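Local coordinates for protein B-agarase (Agarivorans gilvus, PDB 5Z6P) that probably hydrolyses the beta-glycosidic links of agarose as a family 50 glycoside hydrolase (a beta-agarase), at residues E106-H118 and I185-L197. Numbering follows the deposited sequence.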
loop_
_atom_site.group_PDB
_atom_site.type_symbol
_atom_site.label_atom_id
_atom_site.label_comp_id
_atom_site.label_asym_id
_atom_site.label_seq_id
_atom_site.Cartn_x
_atom_site.Cartn_y
_atom_site.Cartn_z
ATOM N N GLU A 106 19.993 8.628 -15.002
ATOM C CA GLU A 106 20.394 9.248 -13.743
ATOM C C GLU A 106 19.612 8.651 -12.557
ATOM O O GLU A 106 20.097 8.654 -11.439
ATOM C CB GLU A 106 20.199 10.763 -13.802
ATOM C CG GLU A 106 21.139 11.445 -14.803
ATOM C CD GLU A 106 20.745 12.864 -15.110
ATOM O OE1 GLU A 106 21.292 13.440 -16.076
ATOM O OE2 GLU A 106 19.884 13.403 -14.388
ATOM N N HIS A 107 18.416 8.128 -12.836
ATOM C CA HIS A 107 17.533 7.511 -11.832
ATOM C C HIS A 107 17.549 5.976 -11.872
ATOM O O HIS A 107 17.928 5.374 -12.873
ATOM C CB HIS A 107 16.102 8.000 -12.046
ATOM C CG HIS A 107 15.603 7.763 -13.442
ATOM N ND1 HIS A 107 15.694 8.711 -14.441
ATOM C CD2 HIS A 107 15.051 6.669 -14.018
ATOM C CE1 HIS A 107 15.201 8.216 -15.560
ATOM N NE2 HIS A 107 14.807 6.979 -15.331
ATOM N N SER A 108 17.117 5.343 -10.777
ATOM C CA SER A 108 17.038 3.888 -10.729
ATOM C C SER A 108 15.840 3.363 -11.512
ATOM O O SER A 108 14.966 4.122 -11.926
ATOM C CB SER A 108 16.947 3.377 -9.281
ATOM O OG SER A 108 15.747 3.799 -8.650
ATOM N N THR A 109 15.819 2.051 -11.687
ATOM C CA THR A 109 14.682 1.328 -12.229
ATOM C C THR A 109 14.195 0.306 -11.228
ATOM O O THR A 109 14.987 -0.502 -10.710
ATOM C CB THR A 109 15.043 0.584 -13.534
ATOM O OG1 THR A 109 15.500 1.518 -14.510
ATOM C CG2 THR A 109 13.841 -0.167 -14.067
ATOM N N GLN A 110 12.900 0.328 -10.951
ATOM C CA GLN A 110 12.293 -0.776 -10.249
ATOM C C GLN A 110 11.746 -1.760 -11.276
ATOM O O GLN A 110 10.841 -1.444 -12.048
ATOM C CB GLN A 110 11.191 -0.302 -9.306
ATOM C CG GLN A 110 10.463 -1.443 -8.586
ATOM C CD GLN A 110 9.373 -0.938 -7.665
ATOM O OE1 GLN A 110 9.097 0.252 -7.616
ATOM N NE2 GLN A 110 8.749 -1.847 -6.932
ATOM N N MET A 111 12.316 -2.951 -11.280
ATOM C CA MET A 111 11.931 -3.986 -12.208
ATOM C C MET A 111 11.327 -5.201 -11.501
ATOM O O MET A 111 11.915 -5.738 -10.577
ATOM C CB MET A 111 13.139 -4.412 -13.031
ATOM C CG MET A 111 12.868 -5.556 -13.931
ATOM S SD MET A 111 14.350 -6.078 -14.797
ATOM C CE MET A 111 14.081 -7.790 -14.799
ATOM N N PHE A 112 10.150 -5.627 -11.949
ATOM C CA PHE A 112 9.539 -6.849 -11.465
ATOM C C PHE A 112 9.936 -8.036 -12.334
ATOM O O PHE A 112 9.957 -7.945 -13.558
ATOM C CB PHE A 112 8.014 -6.713 -11.424
ATOM C CG PHE A 112 7.518 -5.894 -10.277
ATOM C CD1 PHE A 112 7.630 -4.521 -10.295
ATOM C CD2 PHE A 112 6.933 -6.497 -9.180
ATOM C CE1 PHE A 112 7.177 -3.762 -9.237
ATOM C CE2 PHE A 112 6.485 -5.747 -8.133
ATOM C CZ PHE A 112 6.614 -4.372 -8.163
ATOM N N ILE A 113 10.264 -9.140 -11.687
ATOM C CA ILE A 113 10.519 -10.396 -12.375
ATOM C C ILE A 113 9.395 -11.331 -12.006
ATOM O O ILE A 113 9.303 -11.786 -10.861
ATOM C CB ILE A 113 11.874 -11.043 -11.988
ATOM C CG1 ILE A 113 13.046 -10.093 -12.256
ATOM C CG2 ILE A 113 12.068 -12.355 -12.723
ATOM C CD1 ILE A 113 13.634 -9.453 -10.999
ATOM N N ASN A 114 8.530 -11.597 -12.975
ATOM C CA ASN A 114 7.395 -12.470 -12.766
ATOM C C ASN A 114 7.650 -13.776 -13.483
ATOM O O ASN A 114 7.843 -13.807 -14.691
ATOM C CB ASN A 114 6.105 -11.808 -13.254
ATOM C CG ASN A 114 5.887 -10.446 -12.635
ATOM O OD1 ASN A 114 6.196 -10.226 -11.472
ATOM N ND2 ASN A 114 5.362 -9.522 -13.413
ATOM N N ILE A 115 7.670 -14.859 -12.725
ATOM C CA ILE A 115 7.931 -16.174 -13.281
ATOM C C ILE A 115 6.676 -17.043 -13.193
ATOM O O ILE A 115 6.111 -17.228 -12.115
ATOM C CB ILE A 115 9.102 -16.819 -12.558
ATOM C CG1 ILE A 115 10.276 -15.834 -12.561
ATOM C CG2 ILE A 115 9.462 -18.127 -13.202
ATOM C CD1 ILE A 115 11.452 -16.255 -11.764
ATOM N N PHE A 116 6.232 -17.549 -14.342
ATOM C CA PHE A 116 4.964 -18.265 -14.456
ATOM C C PHE A 116 5.187 -19.745 -14.716
ATOM O O PHE A 116 6.057 -20.105 -15.497
ATOM C CB PHE A 116 4.116 -17.681 -15.596
ATOM C CG PHE A 116 3.788 -16.224 -15.441
ATOM C CD1 PHE A 116 4.691 -15.252 -15.834
ATOM C CD2 PHE A 116 2.572 -15.828 -14.921
ATOM C CE1 PHE A 116 4.397 -13.910 -15.699
ATOM C CE2 PHE A 116 2.269 -14.481 -14.783
ATOM C CZ PHE A 116 3.184 -13.526 -15.176
ATOM N N ASP A 117 4.404 -20.612 -14.082
ATOM C CA ASP A 117 4.492 -22.028 -14.422
ATOM C C ASP A 117 3.333 -22.439 -15.331
ATOM O O ASP A 117 2.428 -21.654 -15.577
ATOM C CB ASP A 117 4.565 -22.909 -13.157
ATOM C CG ASP A 117 3.255 -22.978 -12.367
ATOM O OD1 ASP A 117 2.199 -22.491 -12.823
ATOM O OD2 ASP A 117 3.297 -23.551 -11.258
ATOM N N HIS A 118 3.380 -23.669 -15.828
ATOM C CA HIS A 118 2.357 -24.188 -16.730
ATOM C C HIS A 118 0.953 -24.140 -16.143
ATOM O O HIS A 118 -0.020 -24.038 -16.876
ATOM C CB HIS A 118 2.682 -25.629 -17.127
ATOM C CG HIS A 118 1.771 -26.181 -18.179
ATOM N ND1 HIS A 118 0.518 -26.679 -17.893
ATOM C CD2 HIS A 118 1.927 -26.305 -19.519
ATOM C CE1 HIS A 118 -0.057 -27.088 -19.010
ATOM N NE2 HIS A 118 0.776 -26.872 -20.011
ATOM N N ILE A 185 8.028 -24.618 -16.083
ATOM C CA ILE A 185 8.112 -23.162 -16.108
ATOM C C ILE A 185 7.946 -22.659 -17.545
ATOM O O ILE A 185 8.727 -23.011 -18.422
ATOM C CB ILE A 185 9.443 -22.689 -15.505
ATOM C CG1 ILE A 185 9.500 -23.105 -14.027
ATOM C CG2 ILE A 185 9.605 -21.189 -15.674
ATOM C CD1 ILE A 185 10.738 -22.693 -13.301
ATOM N N SER A 186 6.913 -21.855 -17.780
ATOM C CA SER A 186 6.508 -21.509 -19.139
ATOM C C SER A 186 6.861 -20.086 -19.601
ATOM O O SER A 186 6.877 -19.818 -20.795
ATOM C CB SER A 186 5.000 -21.716 -19.293
ATOM O OG SER A 186 4.277 -20.870 -18.423
ATOM N N LYS A 187 7.140 -19.181 -18.675
ATOM C CA LYS A 187 7.400 -17.798 -19.050
ATOM C C LYS A 187 8.061 -17.003 -17.930
ATOM O O LYS A 187 7.743 -17.186 -16.764
ATOM C CB LYS A 187 6.098 -17.105 -19.453
ATOM C CG LYS A 187 6.264 -15.646 -19.842
ATOM C CD LYS A 187 4.956 -14.868 -19.750
ATOM C CE LYS A 187 4.033 -15.165 -20.913
ATOM N NZ LYS A 187 2.808 -14.313 -20.841
ATOM N N ILE A 188 8.978 -16.113 -18.296
ATOM C CA ILE A 188 9.477 -15.117 -17.373
ATOM C C ILE A 188 9.185 -13.726 -17.927
ATOM O O ILE A 188 9.409 -13.468 -19.105
ATOM C CB ILE A 188 10.976 -15.289 -17.119
ATOM C CG1 ILE A 188 11.225 -16.624 -16.410
ATOM C CG2 ILE A 188 11.503 -14.142 -16.287
ATOM C CD1 ILE A 188 12.670 -17.027 -16.321
ATOM N N GLU A 189 8.660 -12.841 -17.088
ATOM C CA GLU A 189 8.407 -11.470 -17.504
ATOM C C GLU A 189 9.196 -10.458 -16.693
ATOM O O GLU A 189 9.095 -10.403 -15.462
ATOM C CB GLU A 189 6.922 -11.141 -17.408
ATOM C CG GLU A 189 6.619 -9.675 -17.694
ATOM C CD GLU A 189 5.221 -9.281 -17.297
ATOM O OE1 GLU A 189 4.608 -10.022 -16.506
ATOM O OE2 GLU A 189 4.732 -8.242 -17.779
ATOM N N LEU A 190 9.997 -9.670 -17.400
ATOM C CA LEU A 190 10.691 -8.520 -16.827
ATOM C C LEU A 190 9.835 -7.268 -17.055
ATOM O O LEU A 190 9.740 -6.776 -18.165
ATOM C CB LEU A 190 12.078 -8.343 -17.446
ATOM C CG LEU A 190 12.945 -9.578 -17.738
ATOM C CD1 LEU A 190 14.317 -9.181 -18.240
ATOM C CD2 LEU A 190 13.082 -10.518 -16.552
ATOM N N SER A 191 9.223 -6.764 -15.993
ATOM C CA SER A 191 8.210 -5.725 -16.091
ATOM C C SER A 191 8.688 -4.426 -15.462
ATOM O O SER A 191 9.237 -4.405 -14.352
ATOM C CB SER A 191 6.901 -6.193 -15.416
ATOM O OG SER A 191 6.039 -5.108 -15.107
ATOM N N ILE A 192 8.503 -3.348 -16.202
ATOM C CA ILE A 192 8.732 -2.012 -15.704
ATOM C C ILE A 192 7.423 -1.276 -15.909
ATOM O O ILE A 192 6.977 -1.095 -17.050
ATOM C CB ILE A 192 9.908 -1.323 -16.433
ATOM C CG1 ILE A 192 11.217 -2.037 -16.105
ATOM C CG2 ILE A 192 10.009 0.138 -16.057
ATOM C CD1 ILE A 192 12.352 -1.656 -17.028
ATOM N N HIS A 193 6.774 -0.895 -14.815
ATOM C CA HIS A 193 5.452 -0.303 -14.935
ATOM C C HIS A 193 5.186 0.752 -13.880
ATOM O O HIS A 193 5.904 0.854 -12.895
ATOM C CB HIS A 193 4.372 -1.394 -14.881
ATOM C CG HIS A 193 4.075 -1.890 -13.503
ATOM N ND1 HIS A 193 4.804 -2.891 -12.901
ATOM C CD2 HIS A 193 3.125 -1.525 -12.610
ATOM C CE1 HIS A 193 4.316 -3.122 -11.694
ATOM N NE2 HIS A 193 3.292 -2.310 -11.495
ATOM N N GLY A 194 4.159 1.556 -14.125
ATOM C CA GLY A 194 3.754 2.606 -13.217
ATOM C C GLY A 194 4.815 3.677 -13.022
ATOM O O GLY A 194 4.885 4.315 -11.976
ATOM N N SER A 195 5.651 3.873 -14.027
ATOM C CA SER A 195 6.766 4.788 -13.876
ATOM C C SER A 195 6.463 6.161 -14.471
ATOM O O SER A 195 5.638 6.277 -15.367
ATOM C CB SER A 195 8.009 4.205 -14.527
ATOM O OG SER A 195 9.140 4.966 -14.181
ATOM N N LEU A 196 7.134 7.199 -13.970
ATOM C CA LEU A 196 6.982 8.537 -14.540
ATOM C C LEU A 196 8.063 8.829 -15.575
ATOM O O LEU A 196 8.084 9.899 -16.186
ATOM C CB LEU A 196 7.027 9.603 -13.454
ATOM C CG LEU A 196 5.899 9.590 -12.425
ATOM C CD1 LEU A 196 6.112 10.756 -11.520
ATOM C CD2 LEU A 196 4.543 9.677 -13.111
ATOM N N LEU A 197 8.953 7.865 -15.774
ATOM C CA LEU A 197 10.130 8.076 -16.597
ATOM C C LEU A 197 10.393 6.885 -17.489
ATOM O O LEU A 197 9.930 5.791 -17.210
ATOM C CB LEU A 197 11.350 8.339 -15.714
ATOM C CG LEU A 197 11.246 9.472 -14.696
ATOM C CD1 LEU A 197 12.424 9.430 -13.742
ATOM C CD2 LEU A 197 11.171 10.808 -15.403
HETATM O O HOH W 1 8.088 -1.042 -12.082
HETATM O O HOH W 2 4.440 -6.796 -12.804
#
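Asn114 and Glu189 lie side by side on one face of an antiparallel strand pair and point the same way. Asn114 ND2 gives a straight bond of 3.2 Å to Glu189 OE1. The acceptor lies in the amide plane, but the carboxylate is met from above, planes 75° apart. ND2 also donates to a water, which makes a weak bond to Ser191 OG. Ser124 binds Asn114 OD1 and Ser78 binds Glu189 OE2, so each group has a second partner. Next along this face, the Phe116 ring turns its edge to Glu189 OE1, 4.0 Å from CE1. Lys187 CD sits above the ring at Phe116 CD1, 3.9 Å away; its NZ, farther over the same face, is at most weakly attracted. On the other side of the Asn114-Glu189 pair, the Phe112 and His193 rings meet obliquely, planes at 47°.

Strands 109-117 and 185-193 are neighbours in the beta-sandwich-like, CBM-like domain. Paired backbone bonds join Phe112 to Ser191 and Asn114 to Glu189. A classic beta bulge shifts the register: Ser186 and Lys187 both face Phe116, and Asp117 then pairs with Ile185. Phe116 O takes a 3.0 Å bond from Ser186 N and a weak one from Lys187 N.

The other face is apolar. Ile113 and Ile115 lie alongside Ile188, and Ile115 CG2 also reaches Ile185 CG2. Met111 extends with CG anti to the backbone N (chi1 175°), then bends at the last torsion. This sets CE tightly against Leu190, 3.4 Å from CB. Beyond the strands, Leu197 CD1 sits over the centre of the His107 ring, a CH-pi contact 3.5 Å from the centroid.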